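Local coordinates for type III effector Xcv3220-like C-terminal domain-containing protein (Xanthomonas campestris pv. vesicatoria, PDB 4FC9) that is a type III effector secreted into the plant host, with an all-helical, two-lobed C-terminal domain of unknown function, at residues A[91-94]-A[95-99]; A[120-123]-A[124-128]. One frame throughout, in Å; residues are numbered along the deposited sequence.

How the contacts relate
Each contact is a short run of alpha helix, about two and a half turns long, in the C-terminal domain of the effector. Contact 1, residues 91-99, lies on helix 91-101. Contact 2, residues 120-128, lies on helix 112-129, the next helix along the chain. Contact 1 closes before contact 2 opens, and their centres are about 16 Å apart. They meet where Val97 CG1 packs at 3.6 Å from Gln128 O. Helix 152-171 covers the Phe93 side of contact 1. The first contact is therefore partly buried, whereas the second lies at the surface. Together they belong to the all-helical architecture of the domain, which contains no strands.

Contact 1: A[91-94]-A[95-99]; sequences LEFL and QRVSD
Phe93 and Val97 meet one helical turn apart, joined by both backbone and side chains. Val97 N donates to Phe93 O at 3.0 Å. Backbone bonds of the same i to i+4 kind join Gln95 to Leu91, Arg96 to Glu92 and Ser98 to Leu94.

The side chain of Val97 can be followed outward from this bond. Val97 CB passes 3.6 Å from Leu94 O. The two methyls then part. CG2 lies beside the backbone N, anti to the carbonyl carbon, and this turns it back toward the preceding turn. There Val97 CG2 comes 3.4 Å from Phe93 O and reaches over one face of the Phe93 ring. Val97 CG2 sits 4.0 Å from the centroid of the Phe93 ring, 26° off the normal, in a CH-pi contact. The methyl is shifted toward the rim, and the ring atom nearest to Val97 CG2 is Phe93 CE2 at 3.6 Å. CG1, the other branch, faces helix 112-129.

The Phe93 ring is buried. Its CG is anti to the backbone N (chi1 173°), which carries the ring along the helix toward Val97. Met161, Thr164 and Ile168 of helix 152-171 pack on this side chain, and His132 meets the ring edge-to-face.

Arg96 begins in the same turn, with Arg96 CG 3.3 Å from Glu92 O. The rest of the Arg96 chain leads away from segment 91-94. The guanidinium group forms a salt bridge with Asp175, which ties the helix to the segment following helix 152-171.

This is an i to i+4 aromatic-aliphatic pair on the inward side of an alpha helix, part of the helix packing in the all-helical C-terminal domain.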
# COMPACT_ATOMS: atom_id res chain seq x y z
N LEU A 91 -8.04 13.35 -0.67
CA LEU A 91 -9.36 12.79 -0.96
C LEU A 91 -9.40 12.04 -2.27
O LEU A 91 -10.14 11.06 -2.41
CB LEU A 91 -10.40 13.90 -1.02
CG LEU A 91 -10.58 14.72 0.25
CD1 LEU A 91 -11.67 15.76 0.01
CD2 LEU A 91 -10.92 13.81 1.42
N GLU A 92 -8.63 12.51 -3.24
CA GLU A 92 -8.64 11.89 -4.56
C GLU A 92 -7.97 10.52 -4.48
O GLU A 92 -8.40 9.58 -5.14
CB GLU A 92 -7.94 12.78 -5.57
CG GLU A 92 -8.33 14.25 -5.43
CD GLU A 92 -8.56 14.92 -6.77
OE1 GLU A 92 -8.31 14.28 -7.81
OE2 GLU A 92 -8.99 16.09 -6.77
N PHE A 93 -6.93 10.43 -3.66
CA PHE A 93 -6.27 9.15 -3.44
C PHE A 93 -7.19 8.19 -2.71
O PHE A 93 -7.35 7.04 -3.11
CB PHE A 93 -4.98 9.33 -2.64
CG PHE A 93 -4.33 8.03 -2.23
CD1 PHE A 93 -3.52 7.34 -3.12
CD2 PHE A 93 -4.55 7.50 -0.97
CE1 PHE A 93 -2.94 6.14 -2.76
CE2 PHE A 93 -3.97 6.30 -0.59
CZ PHE A 93 -3.16 5.62 -1.49
N LEU A 94 -7.80 8.66 -1.63
CA LEU A 94 -8.69 7.83 -0.82
C LEU A 94 -9.90 7.36 -1.63
O LEU A 94 -10.38 6.24 -1.46
CB LEU A 94 -9.13 8.58 0.43
CG LEU A 94 -7.96 8.98 1.35
CD1 LEU A 94 -8.44 9.90 2.47
CD2 LEU A 94 -7.27 7.75 1.91
N GLN A 95 -10.37 8.22 -2.53
CA GLN A 95 -11.45 7.86 -3.44
C GLN A 95 -11.04 6.69 -4.34
O GLN A 95 -11.82 5.77 -4.54
CB GLN A 95 -11.86 9.06 -4.29
CG GLN A 95 -13.29 9.02 -4.81
CD GLN A 95 -14.31 9.53 -3.79
OE1 GLN A 95 -14.58 10.73 -3.71
NE2 GLN A 95 -14.88 8.60 -3.02
N ARG A 96 -9.82 6.73 -4.87
CA ARG A 96 -9.31 5.66 -5.72
C ARG A 96 -9.17 4.34 -4.96
O ARG A 96 -9.44 3.27 -5.51
CB ARG A 96 -7.97 6.03 -6.35
CG ARG A 96 -8.03 7.14 -7.37
CD ARG A 96 -8.87 6.76 -8.57
NE ARG A 96 -8.61 7.65 -9.70
CZ ARG A 96 -9.40 7.76 -10.76
NH1 ARG A 96 -9.09 8.60 -11.74
NH2 ARG A 96 -10.50 7.03 -10.85
N VAL A 97 -8.75 4.44 -3.71
CA VAL A 97 -8.63 3.25 -2.88
C VAL A 97 -10.00 2.61 -2.70
O VAL A 97 -10.13 1.39 -2.81
CB VAL A 97 -8.01 3.58 -1.51
CG1 VAL A 97 -8.07 2.36 -0.59
CG2 VAL A 97 -6.58 4.07 -1.67
N SER A 98 -11.01 3.43 -2.43
CA SER A 98 -12.38 2.93 -2.29
C SER A 98 -12.88 2.32 -3.59
O SER A 98 -13.61 1.33 -3.57
CB SER A 98 -13.33 4.04 -1.86
OG SER A 98 -13.20 4.31 -0.48
N ASP A 99 -12.50 2.93 -4.70
CA ASP A 99 -12.92 2.45 -6.01
C ASP A 99 -12.36 1.07 -6.28
O ASP A 99 -13.04 0.20 -6.83
CB ASP A 99 -12.50 3.41 -7.11
CG ASP A 99 -13.26 4.71 -7.07
OD1 ASP A 99 -14.23 4.81 -6.28
OD2 ASP A 99 -12.90 5.63 -7.83

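Contact 2: A[120-123]-A[124-128]; sequences TNVS and NWKAQ
The backbone of 120-128 is regular alpha helix, with Asn124, Trp125, Lys126 and Ala127 each donating N-H to the carbonyl four residues earlier.

Thr120 and Asn124 lie side by side and point the same way. The Thr120 methyl CG2 comes 3.7 Å from Asn124 ND2. The amide CG of Asn124 stands 3.4 Å from Thr120 O, which already accepts the backbone bond from Asn124 N. A water links the same amide to Asn121, three residues earlier. It accepts from Asn124 ND2 at 3.2 Å and donates only weakly to Asn121 OD1.

Trp125 belongs to the face of helix 112-129 that packs against the end of helix 91-101, a helix-helix junction of the all-helical domain. Trp125 CB rests 3.2 Å from Asn121 O. CG is anti to the backbone N (chi1 -175°), and the indole leads away from the preceding turn. Its NE1 donates to Gly102 O, while Ala101 and Pro105 also touch the side chain.

Lys126 CG passes 3.3 Å from Val122 O. The chain is extended beyond CG, and Lys126 CE passes loosely by Val122 CG1, 4.3 Å away.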
# COMPACT_ATOMS: atom_id res chain seq x y z
N THR A 120 -13.87 -14.15 3.13
CA THR A 120 -12.74 -13.84 2.27
C THR A 120 -12.89 -12.46 1.65
O THR A 120 -11.92 -11.69 1.59
CB THR A 120 -12.60 -14.89 1.16
OG1 THR A 120 -12.41 -16.18 1.75
CG2 THR A 120 -11.42 -14.56 0.26
N ASN A 121 -14.10 -12.14 1.19
CA ASN A 121 -14.39 -10.82 0.64
C ASN A 121 -14.13 -9.69 1.64
O ASN A 121 -13.62 -8.64 1.28
CB ASN A 121 -15.83 -10.75 0.14
CG ASN A 121 -16.05 -11.58 -1.11
OD1 ASN A 121 -15.10 -12.00 -1.77
ND2 ASN A 121 -17.31 -11.80 -1.46
N VAL A 122 -14.49 -9.93 2.89
CA VAL A 122 -14.33 -8.93 3.94
C VAL A 122 -12.86 -8.72 4.31
O VAL A 122 -12.41 -7.58 4.45
CB VAL A 122 -15.18 -9.28 5.18
CG1 VAL A 122 -14.81 -8.40 6.35
CG2 VAL A 122 -16.67 -9.15 4.84
N SER A 123 -12.11 -9.82 4.44
CA SER A 123 -10.67 -9.75 4.67
C SER A 123 -9.98 -8.95 3.57
O SER A 123 -9.21 -8.04 3.85
CB SER A 123 -10.06 -11.15 4.73
OG SER A 123 -10.55 -11.87 5.84
N ASN A 124 -10.27 -9.32 2.32
CA ASN A 124 -9.67 -8.65 1.16
C ASN A 124 -10.01 -7.16 1.09
O ASN A 124 -9.15 -6.33 0.79
CB ASN A 124 -10.09 -9.35 -0.13
CG ASN A 124 -9.37 -10.67 -0.33
OD1 ASN A 124 -8.34 -10.92 0.29
ND2 ASN A 124 -9.91 -11.51 -1.20
N TRP A 125 -11.26 -6.85 1.37
CA TRP A 125 -11.74 -5.48 1.39
C TRP A 125 -10.99 -4.65 2.45
O TRP A 125 -10.49 -3.57 2.15
CB TRP A 125 -13.24 -5.46 1.66
CG TRP A 125 -13.87 -4.11 1.59
CD1 TRP A 125 -14.15 -3.39 0.47
CD2 TRP A 125 -14.31 -3.32 2.70
NE1 TRP A 125 -14.73 -2.19 0.81
CE2 TRP A 125 -14.84 -2.13 2.17
CE3 TRP A 125 -14.30 -3.50 4.08
CZ2 TRP A 125 -15.36 -1.12 2.98
CZ3 TRP A 125 -14.82 -2.50 4.89
CH2 TRP A 125 -15.34 -1.33 4.33
N LYS A 126 -10.93 -5.17 3.67
CA LYS A 126 -10.19 -4.51 4.75
C LYS A 126 -8.73 -4.33 4.34
O LYS A 126 -8.15 -3.26 4.55
CB LYS A 126 -10.25 -5.34 6.03
CG LYS A 126 -11.59 -5.35 6.77
CD LYS A 126 -11.43 -6.01 8.14
CE LYS A 126 -12.67 -5.84 9.01
NZ LYS A 126 -12.42 -6.29 10.41
N ALA A 127 -8.16 -5.38 3.77
CA ALA A 127 -6.76 -5.36 3.34
C ALA A 127 -6.51 -4.23 2.35
O ALA A 127 -5.55 -3.47 2.50
CB ALA A 127 -6.39 -6.70 2.72
N GLN A 128 -7.37 -4.12 1.34
CA GLN A 128 -7.23 -3.07 0.35
C GLN A 128 -7.48 -1.68 0.94
O GLN A 128 -6.74 -0.74 0.64
CB GLN A 128 -8.15 -3.32 -0.86
CG GLN A 128 -7.80 -4.58 -1.63
CD GLN A 128 -8.60 -4.74 -2.92
OE1 GLN A 128 -9.49 -5.59 -3.02
NE2 GLN A 128 -8.28 -3.92 -3.92
O HOH W 1 -12.37 -10.37 -2.88